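Local coordinates for nitrate transport protein (Parabacteroides distasonis, PDB 3HN0) that probably serves as the substrate-binding component of an ABC transporter, perhaps one for nitrate or a related small solute, at residues 80-85 and 238-243; 180-185 and 252-257; 85-90 and 169-174; 212-217 and 232-237; 17-22 and 205-210. All blocks are in the same frame, centred on the assembly; numbering follows the deposited sequence.

Interaction 1. Residues 80-85 and 238-243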
# COMPACT_ATOMS: atom_id res chain seq x y z
N CYS A 80 0.81 11.31 8.97
CA CYS A 80 -0.28 10.36 9.27
C CYS A 80 0.27 9.17 10.02
O CYS A 80 1.23 8.57 9.56
CB CYS A 80 -0.97 9.96 7.99
SG CYS A 80 -2.26 8.68 8.26
N PRO A 81 -0.36 8.79 11.18
CA PRO A 81 0.19 7.73 12.01
C PRO A 81 -0.52 6.40 11.95
O PRO A 81 -0.12 5.47 12.65
CB PRO A 81 -0.02 8.30 13.41
CG PRO A 81 -1.29 9.04 13.32
CD PRO A 81 -1.30 9.62 11.92
N ILE A 82 -1.60 6.33 11.21
CA ILE A 82 -2.43 5.13 11.24
C ILE A 82 -2.98 4.95 9.84
O ILE A 82 -3.33 5.91 9.14
CB ILE A 82 -3.50 5.23 12.38
CG1 ILE A 82 -4.38 3.95 12.47
CG2 ILE A 82 -4.43 6.45 12.16
CD1 ILE A 82 -5.41 3.92 13.66
N TRP A 83 -3.02 3.69 9.39
CA TRP A 83 -3.30 3.39 7.99
C TRP A 83 -4.42 2.34 7.81
O TRP A 83 -4.82 2.03 6.69
CB TRP A 83 -1.99 2.94 7.29
CG TRP A 83 -0.96 4.05 7.37
CD1 TRP A 83 -0.11 4.29 8.40
CD2 TRP A 83 -0.81 5.14 6.45
NE1 TRP A 83 0.59 5.45 8.19
CE2 TRP A 83 0.22 5.98 6.97
CE3 TRP A 83 -1.39 5.47 5.21
CZ2 TRP A 83 0.63 7.12 6.34
CZ3 TRP A 83 -0.95 6.61 4.55
CH2 TRP A 83 0.05 7.45 5.14
N GLY A 84 -4.91 1.79 8.90
CA GLY A 84 -5.93 0.73 8.87
C GLY A 84 -7.16 1.19 9.62
O GLY A 84 -7.25 1.06 10.84
N THR A 85 -8.11 1.80 8.93
CA THR A 85 -9.26 2.32 9.62
C THR A 85 -10.60 1.72 9.25
O THR A 85 -11.56 1.87 10.01
CB THR A 85 -9.34 3.87 9.50
OG1 THR A 85 -9.64 4.23 8.18
CG2 THR A 85 -8.04 4.50 9.86
N GLU A 238 -2.73 -4.83 14.99
CA GLU A 238 -2.27 -5.17 13.65
C GLU A 238 -3.15 -4.57 12.56
O GLU A 238 -2.65 -4.00 11.57
CB GLU A 238 -2.14 -6.68 13.42
CG GLU A 238 -0.97 -7.38 14.08
CD GLU A 238 -1.16 -8.92 14.14
OE1 GLU A 238 -1.91 -9.53 13.31
OE2 GLU A 238 -0.54 -9.52 15.05
N ARG A 239 -4.47 -4.68 12.74
CA ARG A 239 -5.41 -4.10 11.79
C ARG A 239 -5.37 -2.57 11.67
O ARG A 239 -5.78 -2.02 10.68
CB ARG A 239 -6.84 -4.57 12.09
CG ARG A 239 -7.04 -6.05 11.80
CD ARG A 239 -8.51 -6.44 11.75
NE ARG A 239 -9.06 -6.41 13.10
CZ ARG A 239 -9.27 -7.47 13.89
NH1 ARG A 239 -8.95 -8.72 13.53
NH2 ARG A 239 -9.79 -7.27 15.08
N CYS A 240 -4.90 -1.90 12.71
CA CYS A 240 -4.79 -0.45 12.65
C CYS A 240 -3.62 0.01 11.79
O CYS A 240 -3.60 1.18 11.37
CB CYS A 240 -4.62 0.17 14.07
SG CYS A 240 -6.09 -0.07 15.07
N LYS A 241 -2.65 -0.87 11.52
CA LYS A 241 -1.54 -0.50 10.61
C LYS A 241 -0.88 0.82 11.08
O LYS A 241 -0.85 1.84 10.36
CB LYS A 241 -2.04 -0.35 9.15
CG LYS A 241 -2.67 -1.65 8.54
CD LYS A 241 -1.65 -2.79 8.47
CE LYS A 241 -2.23 -4.09 7.84
NZ LYS A 241 -2.84 -4.97 8.88
N ILE A 242 -0.32 0.75 12.27
CA ILE A 242 0.26 1.88 12.97
C ILE A 242 1.69 2.11 12.47
O ILE A 242 2.54 1.22 12.57
CB ILE A 242 0.20 1.68 14.53
CG1 ILE A 242 -1.26 1.48 15.00
CG2 ILE A 242 0.90 2.82 15.29
CD1 ILE A 242 -2.18 2.75 14.92
N TYR A 243 1.95 3.31 11.97
CA TYR A 243 3.25 3.71 11.46
C TYR A 243 3.20 5.17 11.08
O TYR A 243 2.28 5.60 10.38
CB TYR A 243 3.60 2.91 10.22
CG TYR A 243 5.00 3.14 9.68
CD1 TYR A 243 6.10 2.53 10.28
CD2 TYR A 243 5.24 3.94 8.56
CE1 TYR A 243 7.39 2.69 9.77
CE2 TYR A 243 6.54 4.10 8.05
CZ TYR A 243 7.60 3.47 8.66
OH TYR A 243 8.90 3.64 8.18
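Trp83 and Tyr243 join the end of strand 76-82 to the edge strand 242-246: the indole NE1 donates to Tyr243 O at 2.8 Å, and that oxygen lies almost in the ring plane. With CG anti to the carbonyl carbon (chi1 -60°), the ring swings back beside its own strand, where Cys80 SG sits over one face. The tight part is around Gly84. Cys240 O is gripped by two backbone donors, Trp83 N at 3.2 Å and Gly84 N at 2.9 Å, the first in the carbonyl plane and the second well above it. A side chain on Gly84 would run into Arg239 O. Ile82 and Ile242 form a non-hydrogen-bonded antiparallel pair, and their side chains pack together. The outer side is looser: Lys241, with positive phi just past the helix, touches Gly84 and Trp83 through CB, and Gly84 through CG, then bends away so that NZ reaches Glu238 O at 2.9 Å. Tyr243 likewise turns its ring outward, toward Gln229 of the second subunit. Strand 242-246 borders strand 76-82 at the edge of the mixed sheet, with helix 16-19 against Pro81, Cys240 and Ile242, and strand 184-188 flanking strand 76-82 on its other side.

Interaction 2. Residues 180-185 and 252-257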
# COMPACT_ATOMS: atom_id res chain seq x y z
N GLY A 180 -2.03 2.20 1.40
CA GLY A 180 -3.38 2.72 1.68
C GLY A 180 -3.50 4.19 2.00
O GLY A 180 -2.53 4.95 1.97
N PHE A 181 -4.74 4.61 2.26
CA PHE A 181 -5.06 6.01 2.29
C PHE A 181 -4.55 6.75 3.53
O PHE A 181 -4.69 6.28 4.61
CB PHE A 181 -6.58 6.22 2.29
CG PHE A 181 -7.30 5.62 1.11
CD1 PHE A 181 -7.12 6.13 -0.16
CD2 PHE A 181 -8.19 4.58 1.28
CE1 PHE A 181 -7.81 5.61 -1.24
CE2 PHE A 181 -8.87 4.06 0.21
CZ PHE A 181 -8.68 4.56 -1.04
N ALA A 182 -4.05 7.96 3.33
CA ALA A 182 -3.69 8.83 4.43
C ALA A 182 -4.97 9.52 4.95
O ALA A 182 -5.23 10.68 4.66
CB ALA A 182 -2.59 9.80 4.01
N GLN A 183 -5.75 8.80 5.75
CA GLN A 183 -7.09 9.27 6.19
C GLN A 183 -7.06 10.04 7.48
O GLN A 183 -8.05 10.66 7.81
CB GLN A 183 -8.10 8.12 6.42
CG GLN A 183 -8.06 7.05 5.49
CD GLN A 183 -9.14 6.07 5.71
OE1 GLN A 183 -10.23 6.42 6.21
NE2 GLN A 183 -8.87 4.83 5.37
N THR A 184 -5.95 9.97 8.22
CA THR A 184 -5.82 10.58 9.51
C THR A 184 -4.65 11.57 9.52
O THR A 184 -3.57 11.26 8.99
CB THR A 184 -5.58 9.52 10.56
OG1 THR A 184 -6.65 8.57 10.53
CG2 THR A 184 -5.45 10.16 11.95
N ALA A 185 -4.91 12.76 10.05
CA ALA A 185 -3.95 13.84 10.05
C ALA A 185 -3.50 14.16 11.44
O ALA A 185 -4.31 14.29 12.39
CB ALA A 185 -4.57 15.14 9.47
N ASP A 252 1.91 11.89 -1.87
CA ASP A 252 1.05 11.25 -2.87
C ASP A 252 -0.14 10.54 -2.30
O ASP A 252 -1.23 10.63 -2.88
CB ASP A 252 1.88 10.34 -3.82
CG ASP A 252 2.80 11.15 -4.76
OD1 ASP A 252 2.64 12.40 -4.92
OD2 ASP A 252 3.71 10.53 -5.38
N ALA A 253 0.01 9.84 -1.16
CA ALA A 253 -1.11 9.25 -0.44
C ALA A 253 -2.05 10.29 0.18
O ALA A 253 -3.21 9.98 0.49
CB ALA A 253 -0.61 8.30 0.67
N VAL A 254 -1.51 11.48 0.47
CA VAL A 254 -2.35 12.55 1.04
C VAL A 254 -3.18 13.14 -0.07
O VAL A 254 -4.39 13.12 -0.01
CB VAL A 254 -1.53 13.63 1.75
CG1 VAL A 254 -2.43 14.88 2.07
CG2 VAL A 254 -0.90 13.04 3.03
N MSE A 255 -2.52 13.62 -1.11
CA MSE A 255 -3.23 14.34 -2.17
C MSE A 255 -4.09 13.39 -2.99
O MSE A 255 -5.20 13.75 -3.41
CB MSE A 255 -2.25 15.08 -3.06
CG MSE A 255 -1.42 16.10 -2.30
SE MSE A 255 -2.53 17.51 -1.49
CE MSE A 255 -2.98 18.30 -3.05
N GLY A 256 -3.63 12.16 -3.21
CA GLY A 256 -4.50 11.15 -3.83
C GLY A 256 -5.79 10.84 -3.08
O GLY A 256 -6.86 10.71 -3.69
N PHE A 257 -5.70 10.68 -1.77
CA PHE A 257 -6.87 10.52 -0.92
C PHE A 257 -7.82 11.72 -1.01
O PHE A 257 -8.98 11.54 -1.27
CB PHE A 257 -6.49 10.26 0.54
CG PHE A 257 -7.62 10.35 1.48
CD1 PHE A 257 -8.58 9.34 1.58
CD2 PHE A 257 -7.76 11.46 2.31
CE1 PHE A 257 -9.61 9.40 2.48
CE2 PHE A 257 -8.82 11.57 3.17
CZ PHE A 257 -9.77 10.54 3.29
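Phe257 projects from helix 251-264 onto the turn at 181-183, and no hydrogen bond crosses the contact. Its CD1 lies 3.8 Å from Phe181 CB, while the two rings meet obliquely, their planes 54° apart. Gln183 CA stands over one face of the Phe257 ring, 4.3 Å from the centroid and 18° off the normal, a CH-pi contact; farther along the rim, Gln183 CG approaches CE1. The ring gets there because CG is anti to the backbone N (chi1 169°), which directs it toward 181-183. One helical turn before Phe257, Ala253 O and Val254 CG2 receive Ala182 CB at 3.6 and 3.8 Å. Ala182 O faces Phe257 CD2 at 3.5 Å and is buried with no polar partner. Replacing Phe257 with an alanine would probably open a gap beside Phe181 CB and take away the flat surface beneath Gln183 CA. In the next shell, Met62 and Ile63 of helix 62-70 and Thr107 of helix 107-119 also touch Phe257, and Leu111 backs both Phe181 and Gln183. Backbone bonds from Phe181 to Asn171 and from Gln183 to Met62 hold the turn in place. Ala182 is the centre of an inverse gamma turn, a tight bend that leads into strand 184-188 and presents the Ala182 methyl to helix 251-264, packed on that side of the mixed sheet.

Interaction 3. Residues 85-90 and 169-174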
# COMPACT_ATOMS: atom_id res chain seq x y z
N THR A 85 -8.11 1.80 8.93
CA THR A 85 -9.26 2.32 9.62
C THR A 85 -10.60 1.72 9.25
O THR A 85 -11.56 1.87 10.01
CB THR A 85 -9.34 3.87 9.50
OG1 THR A 85 -9.64 4.23 8.18
CG2 THR A 85 -8.04 4.50 9.86
N LEU A 86 -10.70 1.08 8.09
CA LEU A 86 -12.01 0.64 7.63
C LEU A 86 -11.97 -0.77 7.06
O LEU A 86 -11.19 -1.09 6.16
CB LEU A 86 -12.57 1.65 6.63
CG LEU A 86 -14.08 1.57 6.47
CD1 LEU A 86 -14.79 2.03 7.80
CD2 LEU A 86 -14.51 2.39 5.26
N TYR A 87 -12.82 -1.62 7.64
CA TYR A 87 -12.96 -2.98 7.20
C TYR A 87 -14.40 -3.38 6.97
O TYR A 87 -15.30 -2.87 7.62
CB TYR A 87 -12.32 -3.91 8.23
CG TYR A 87 -10.85 -3.79 8.33
CD1 TYR A 87 -10.26 -2.79 9.13
CD2 TYR A 87 -9.99 -4.65 7.61
CE1 TYR A 87 -8.88 -2.65 9.23
CE2 TYR A 87 -8.60 -4.48 7.71
CZ TYR A 87 -8.06 -3.50 8.52
OH TYR A 87 -6.69 -3.36 8.62
N LEU A 88 -14.65 -4.24 6.00
CA LEU A 88 -16.00 -4.75 5.76
C LEU A 88 -16.18 -6.05 6.51
O LEU A 88 -15.35 -6.96 6.38
CB LEU A 88 -16.17 -5.03 4.27
CG LEU A 88 -17.49 -5.60 3.75
CD1 LEU A 88 -18.65 -4.65 4.01
CD2 LEU A 88 -17.28 -5.89 2.25
N VAL A 89 -17.29 -6.18 7.24
CA VAL A 89 -17.62 -7.41 7.94
C VAL A 89 -18.98 -7.93 7.45
O VAL A 89 -19.86 -7.15 7.11
CB VAL A 89 -17.65 -7.20 9.47
CG1 VAL A 89 -16.26 -6.82 9.98
CG2 VAL A 89 -18.69 -6.09 9.91
N GLU A 90 -19.11 -9.24 7.42
CA GLU A 90 -20.33 -9.87 6.98
C GLU A 90 -20.60 -11.09 7.84
O GLU A 90 -19.66 -11.78 8.28
CB GLU A 90 -20.27 -10.24 5.48
CG GLU A 90 -19.66 -9.16 4.59
CD GLU A 90 -19.80 -9.44 3.09
OE1 GLU A 90 -20.95 -9.63 2.63
OE2 GLU A 90 -18.76 -9.44 2.38
N ASP A 169 -10.69 -5.37 3.15
CA ASP A 169 -9.93 -4.27 3.68
C ASP A 169 -10.24 -3.08 2.79
O ASP A 169 -10.00 -3.17 1.58
CB ASP A 169 -8.47 -4.71 3.61
CG ASP A 169 -7.48 -3.64 4.05
OD1 ASP A 169 -7.80 -2.45 3.99
OD2 ASP A 169 -6.34 -4.02 4.42
N LEU A 170 -10.79 -2.02 3.35
CA LEU A 170 -11.25 -0.87 2.57
C LEU A 170 -10.28 0.30 2.58
O LEU A 170 -10.66 1.45 2.27
CB LEU A 170 -12.66 -0.44 3.05
CG LEU A 170 -13.79 -1.13 2.31
CD1 LEU A 170 -13.61 -2.64 2.31
CD2 LEU A 170 -15.13 -0.69 2.90
N ASN A 171 -9.04 0.02 2.93
CA ASN A 171 -8.06 1.07 3.15
C ASN A 171 -7.12 1.38 1.98
O ASN A 171 -6.19 2.17 2.14
CB ASN A 171 -7.22 0.79 4.41
CG ASN A 171 -8.07 0.64 5.67
OD1 ASN A 171 -8.72 1.57 6.10
ND2 ASN A 171 -8.12 -0.58 6.20
N HIS A 172 -7.35 0.79 0.81
CA HIS A 172 -6.39 0.92 -0.28
C HIS A 172 -7.02 1.47 -1.53
O HIS A 172 -8.13 1.12 -1.90
CB HIS A 172 -5.74 -0.44 -0.59
CG HIS A 172 -5.19 -1.14 0.60
ND1 HIS A 172 -3.94 -0.88 1.11
CD2 HIS A 172 -5.72 -2.12 1.37
CE1 HIS A 172 -3.73 -1.66 2.16
NE2 HIS A 172 -4.80 -2.41 2.35
N LEU A 173 -6.25 2.29 -2.25
CA LEU A 173 -6.71 2.84 -3.55
C LEU A 173 -6.84 1.73 -4.60
O LEU A 173 -7.85 1.64 -5.31
CB LEU A 173 -5.73 3.92 -4.05
CG LEU A 173 -6.22 4.68 -5.30
CD1 LEU A 173 -7.20 5.77 -4.86
CD2 LEU A 173 -5.05 5.27 -6.10
N THR A 174 -5.82 0.87 -4.66
CA THR A 174 -5.69 -0.19 -5.64
C THR A 174 -5.05 -1.35 -4.93
O THR A 174 -4.56 -1.20 -3.80
CB THR A 174 -4.71 0.28 -6.80
OG1 THR A 174 -3.39 0.59 -6.26
CG2 THR A 174 -5.25 1.52 -7.51
O HOH W 1 -4.90 -2.46 6.11
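Tyr87 and Asp169 face each other as a non-hydrogen-bonded antiparallel pair, CA to CA 4.8 Å, and next to them Leu170 N donates to Leu86 O at 3.0 Å. Beyond the strand end, the side chain of Asn171 takes over from the backbone. Its OD1 accepts from both Leu86 N (2.8 Å), in the amide plane on a lone pair, and Thr85 N (2.9 Å), well above that plane. Asn171 ND2 lies over one face of the Tyr87 ring, 3.7 Å from CZ, with the amide and ring planes 72° apart. The same ND2 donates to Asp169 OD1 (2.9 Å), which also receives Asn171 N in an Asx turn, so the amide's rotation is fixed from two ends. Asp169, with CG anti to the backbone N (chi1 176°), runs alongside Tyr87; its OD2 accepts from His172 NE2 and from a water that also donates to Tyr87 OH. That hydroxyl is further bonded to Arg239 O. On the apolar side, Leu170 packs against Leu86, and its CD1 approaches Leu88 CB. Strand 87-90 runs between strands 146-149 and 165-169 in the three-stranded antiparallel sheet, while Thr112 of helix 107-119 packs on Leu86 and Leu170.

Interaction 4. Residues 212-217 and 232-237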
# COMPACT_ATOMS: atom_id res chain seq x y z
N ARG A 212 5.43 -3.28 18.19
CA ARG A 212 6.33 -4.24 18.75
C ARG A 212 5.90 -4.82 20.08
O ARG A 212 6.18 -6.00 20.32
CB ARG A 212 7.75 -3.68 18.86
CG ARG A 212 8.37 -3.43 17.52
CD ARG A 212 9.86 -2.99 17.58
NE ARG A 212 10.37 -2.70 16.22
CZ ARG A 212 11.65 -2.49 15.90
NH1 ARG A 212 12.60 -2.51 16.84
NH2 ARG A 212 11.97 -2.25 14.64
N TYR A 213 5.22 -4.01 20.90
CA TYR A 213 4.77 -4.38 22.24
C TYR A 213 3.27 -4.15 22.37
O TYR A 213 2.80 -3.31 23.15
CB TYR A 213 5.57 -3.59 23.31
CG TYR A 213 7.03 -3.94 23.20
CD1 TYR A 213 7.52 -5.12 23.78
CD2 TYR A 213 7.93 -3.13 22.50
CE1 TYR A 213 8.85 -5.49 23.65
CE2 TYR A 213 9.28 -3.50 22.36
CZ TYR A 213 9.72 -4.68 22.94
OH TYR A 213 11.06 -5.06 22.84
N PRO A 214 2.49 -4.88 21.57
CA PRO A 214 1.04 -4.61 21.60
C PRO A 214 0.37 -4.93 22.92
O PRO A 214 -0.53 -4.20 23.37
CB PRO A 214 0.49 -5.46 20.43
CG PRO A 214 1.51 -6.58 20.28
CD PRO A 214 2.84 -5.87 20.55
N LYS A 215 0.77 -6.00 23.59
CA LYS A 215 0.09 -6.33 24.82
C LYS A 215 0.34 -5.26 25.88
O LYS A 215 -0.55 -4.88 26.59
CB LYS A 215 0.57 -7.70 25.32
CG LYS A 215 0.26 -8.85 24.38
CD LYS A 215 0.44 -10.21 25.13
CE LYS A 215 0.89 -11.34 24.22
NZ LYS A 215 0.21 -11.32 22.89
N GLU A 216 1.57 -4.76 25.94
CA GLU A 216 1.92 -3.71 26.90
C GLU A 216 1.21 -2.42 26.57
O GLU A 216 0.81 -1.68 27.44
CB GLU A 216 3.45 -3.50 26.87
CG GLU A 216 4.22 -4.72 27.39
CD GLU A 216 4.60 -5.84 26.34
OE1 GLU A 216 4.08 -5.92 25.20
OE2 GLU A 216 5.44 -6.70 26.71
N THR A 217 1.05 -2.16 25.28
CA THR A 217 0.34 -0.97 24.78
C THR A 217 -1.12 -1.03 25.21
O THR A 217 -1.65 -0.09 25.78
CB THR A 217 0.50 -0.86 23.27
OG1 THR A 217 1.89 -0.74 22.94
CG2 THR A 217 -0.30 0.36 22.67
N LEU A 232 -9.48 -4.29 22.95
CA LEU A 232 -8.43 -4.49 21.97
C LEU A 232 -7.63 -5.76 22.28
O LEU A 232 -7.41 -6.12 23.46
CB LEU A 232 -7.47 -3.33 21.98
CG LEU A 232 -7.93 -1.92 21.58
CD1 LEU A 232 -6.77 -0.98 21.81
CD2 LEU A 232 -8.35 -1.89 20.13
N THR A 233 -7.15 -6.39 21.20
CA THR A 233 -6.20 -7.48 21.27
C THR A 233 -5.02 -7.14 20.32
O THR A 233 -5.10 -6.17 19.55
CB THR A 233 -6.83 -8.82 20.81
OG1 THR A 233 -7.04 -8.78 19.40
CG2 THR A 233 -8.12 -9.11 21.57
N PRO A 234 -3.92 -7.89 20.39
CA PRO A 234 -2.85 -7.61 19.43
C PRO A 234 -3.30 -7.66 17.99
O PRO A 234 -2.80 -6.88 17.20
CB PRO A 234 -1.79 -8.68 19.77
CG PRO A 234 -1.98 -8.86 21.23
CD PRO A 234 -3.45 -8.81 21.45
N LYS A 235 -4.28 -8.50 17.63
CA LYS A 235 -4.80 -8.47 16.25
C LYS A 235 -5.48 -7.15 15.90
O LYS A 235 -5.36 -6.67 14.79
CB LYS A 235 -5.73 -9.64 15.98
CG LYS A 235 -4.98 -10.94 15.73
CD LYS A 235 -5.94 -12.03 15.26
CE LYS A 235 -5.43 -13.44 15.57
NZ LYS A 235 -4.07 -13.68 15.02
N SER A 236 -6.11 -6.51 16.88
CA SER A 236 -6.74 -5.21 16.70
C SER A 236 -5.65 -4.20 16.32
O SER A 236 -5.80 -3.42 15.40
CB SER A 236 -7.42 -4.72 17.99
OG SER A 236 -8.20 -5.74 18.61
N ILE A 237 -4.56 -4.23 17.06
CA ILE A 237 -3.44 -3.31 16.76
C ILE A 237 -2.89 -3.54 15.37
O ILE A 237 -2.70 -2.60 14.60
CB ILE A 237 -2.38 -3.38 17.84
CG1 ILE A 237 -2.95 -2.74 19.11
CG2 ILE A 237 -1.11 -2.63 17.38
CD1 ILE A 237 -1.94 -2.59 20.23
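Pro214 and Pro234, each the first residue of its helix, meet ring against ring, crossing at about a right angle with Pro214 CG 3.9 Å from Pro234 CB. No hydrogen bond spans the contact. Ile237, one turn into helix 234-240, can be traced outward. CB leaves the backbone toward helix 214-223, and CG1, anti to the carbonyl carbon (chi1 -70°), carries the chain on, extended at chi2 (-173°). CG2, the other branch, turns to Ala210 O near the end of helix 196-212. The tip, CD1, does the touching: it lies 3.8 Å from Pro214 CB and the same distance from Pro214 O, with Thr217 CG2 a little farther off at 4.2 Å. At the exposed margin Lys215 arches over Pro234, its NZ 3.7 Å from Pro234 CG. Tyr213 O accepts from Thr217 N and also from Thr217 OG1 at 2.7 Å, while Thr233 and Ser236 make a capping box in which Thr233 N donates to Ser236 OG at 2.9 Å. Ser236 OG is also bonded to Ser155 OG. Ile218 of helix 214-223 adds to the packing on Pro234 and Ile237, and Ile18 of helix 16-19 touches both Thr217 and Ile237.

Interaction 5. Residues 17-22 and 205-210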
# COMPACT_ATOMS: atom_id res chain seq x y z
N VAL A 17 -5.35 6.97 19.03
CA VAL A 17 -4.80 7.07 20.41
C VAL A 17 -3.82 5.92 20.63
O VAL A 17 -2.83 6.06 21.38
CB VAL A 17 -5.85 7.11 21.49
CG1 VAL A 17 -6.63 5.77 21.60
CG2 VAL A 17 -5.24 7.53 22.84
N ILE A 18 -4.01 4.81 19.90
CA ILE A 18 -3.08 3.71 20.04
C ILE A 18 -1.64 4.10 19.65
O ILE A 18 -0.67 3.72 20.31
CB ILE A 18 -3.54 2.44 19.24
CG1 ILE A 18 -4.90 1.98 19.75
CG2 ILE A 18 -2.46 1.31 19.36
CD1 ILE A 18 -5.61 0.88 18.85
N ALA A 19 -1.50 4.89 18.59
CA ALA A 19 -0.20 5.36 18.18
C ALA A 19 0.48 6.23 19.21
O ALA A 19 1.70 6.29 19.27
CB ALA A 19 -0.35 6.15 16.84
N PHE A 20 -0.34 6.95 19.97
CA PHE A 20 0.10 7.88 20.99
C PHE A 20 0.12 7.27 22.39
O PHE A 20 0.43 7.96 23.36
CB PHE A 20 -0.83 9.11 20.93
CG PHE A 20 -0.63 9.97 19.73
CD1 PHE A 20 -1.29 9.72 18.57
CD2 PHE A 20 0.25 11.07 19.78
CE1 PHE A 20 -1.08 10.51 17.47
CE2 PHE A 20 0.45 11.87 18.68
CZ PHE A 20 -0.20 11.58 17.53
N ALA A 21 -0.19 5.97 22.51
CA ALA A 21 -0.37 5.35 23.82
C ALA A 21 0.81 5.56 24.73
O ALA A 21 0.63 5.82 25.93
CB ALA A 21 -0.70 3.84 23.69
N ASP A 22 2.02 5.40 24.20
CA ASP A 22 3.18 5.48 25.05
C ASP A 22 3.39 6.93 25.56
O ASP A 22 4.09 7.12 26.52
CB ASP A 22 4.45 4.99 24.40
CG ASP A 22 5.57 4.79 25.42
OD1 ASP A 22 5.35 4.05 26.40
OD2 ASP A 22 6.66 5.37 25.27
N ALA A 205 8.72 6.61 17.71
CA ALA A 205 9.00 5.70 18.78
C ALA A 205 7.74 5.12 19.39
O ALA A 205 7.64 3.90 19.66
CB ALA A 205 9.84 6.41 19.85
N SER A 206 6.74 5.99 19.60
CA SER A 206 5.46 5.57 20.19
C SER A 206 4.74 4.59 19.25
O SER A 206 4.15 3.56 19.71
CB SER A 206 4.61 6.77 20.54
OG SER A 206 3.41 6.40 21.22
N CYS A 207 4.82 4.87 17.95
CA CYS A 207 4.17 4.01 16.94
C CYS A 207 4.87 2.64 16.93
O CYS A 207 4.20 1.62 16.85
CB CYS A 207 4.23 4.61 15.53
SG CYS A 207 3.07 5.98 15.32
N GLN A 208 6.20 2.64 16.98
CA GLN A 208 7.00 1.41 16.98
C GLN A 208 6.67 0.55 18.20
O GLN A 208 6.54 -0.69 18.10
CB GLN A 208 8.49 1.75 16.95
CG GLN A 208 9.40 0.56 16.91
CD GLN A 208 10.83 0.92 16.47
OE1 GLN A 208 11.74 0.94 17.28
NE2 GLN A 208 10.99 1.26 15.19
N LYS A 209 6.51 1.20 19.33
CA LYS A 209 6.20 0.51 20.54
C LYS A 209 4.84 -0.16 20.47
O LYS A 209 4.71 -1.25 20.96
CB LYS A 209 6.27 1.44 21.75
CG LYS A 209 6.20 0.65 23.05
CD LYS A 209 6.43 1.54 24.27
CE LYS A 209 6.47 0.79 25.60
NZ LYS A 209 6.85 1.74 26.73
N ALA A 210 3.82 0.53 19.93
CA ALA A 210 2.52 -0.08 19.73
C ALA A 210 2.63 -1.35 18.92
O ALA A 210 2.00 -2.34 19.27
CB ALA A 210 1.51 0.94 19.06
O HOH W 2 2.03 3.69 21.56
O HOH W 3 8.64 4.70 27.05
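The break between helix 16-19 and helix 21-25 docks on helix 196-212, with Ser206 reaching into it. Ser206 OG donates to Ala19 O at 2.6 Å, approaching 27° from the carbonyl plane, and it receives a weak bond from Asp22 N at 3.4 Å. The hydroxyl therefore links the carbonyl of Ala19 to the amide of Asp22, three residues on; with OG anti to the backbone N (chi1 -175°), it points at the Ala19 carbonyl. A water adds a second bridge, accepting from Asp22 N and lying within hydrogen-bonding distance of Ile18 O and Ser206 O. One turn along helix 196-212, Lys209 is fully extended, and its NZ forms a salt bridge with Asp22 OD1 at 2.8 Å, from above the carboxylate plane. The two side chains cross at about a right angle, with Lys209 CD 3.6 Å from Asp22 CG. OD1 has a further partner in Asn26 ND2, and another water donates to OD2. In the mixed alpha/beta fold, this places the first helical turns after strand 6-12 against a helix that follows strand 184-188, the two segments being 183 residues apart in sequence. An asparagine in place of Asp22 would probably leave the Lys209 ammonium without its countercharge. Toward the sheet the contact turns apolar: Ala19 CB meets Cys207 SG at 3.7 Å, and Ile242 of strand 242-246 touches both residues. Beside them Ile18 CG2 packs on Ala210 CB at 4.0 Å, and Ile18 continues to Ile237 and Cys240 of helix 234-240.

In the fold
Interaction 1 is the hub: the centres of the other four lie about 11 to 12 Å from its own, and its segments touch those of interactions 2, 3 and 5. Interactions 1 and 2 both reach the mixed sheet, through neighbouring strands 76-82 and 184-188, whereas interaction 3 shares Thr85 with interaction 1 and carries the chain into the small antiparallel sheet. Interactions 1 and 4 share helix 234-240. The centres of interactions 4 and 5 are about 10 Å apart, those of interactions 2 and 4 about 24 Å. Along the chain, interactions 3 and 4 fall, in that order, between the segments of interaction 1, while interactions 1, 2 and 5 cross one another and so interlock around the mixed sheet.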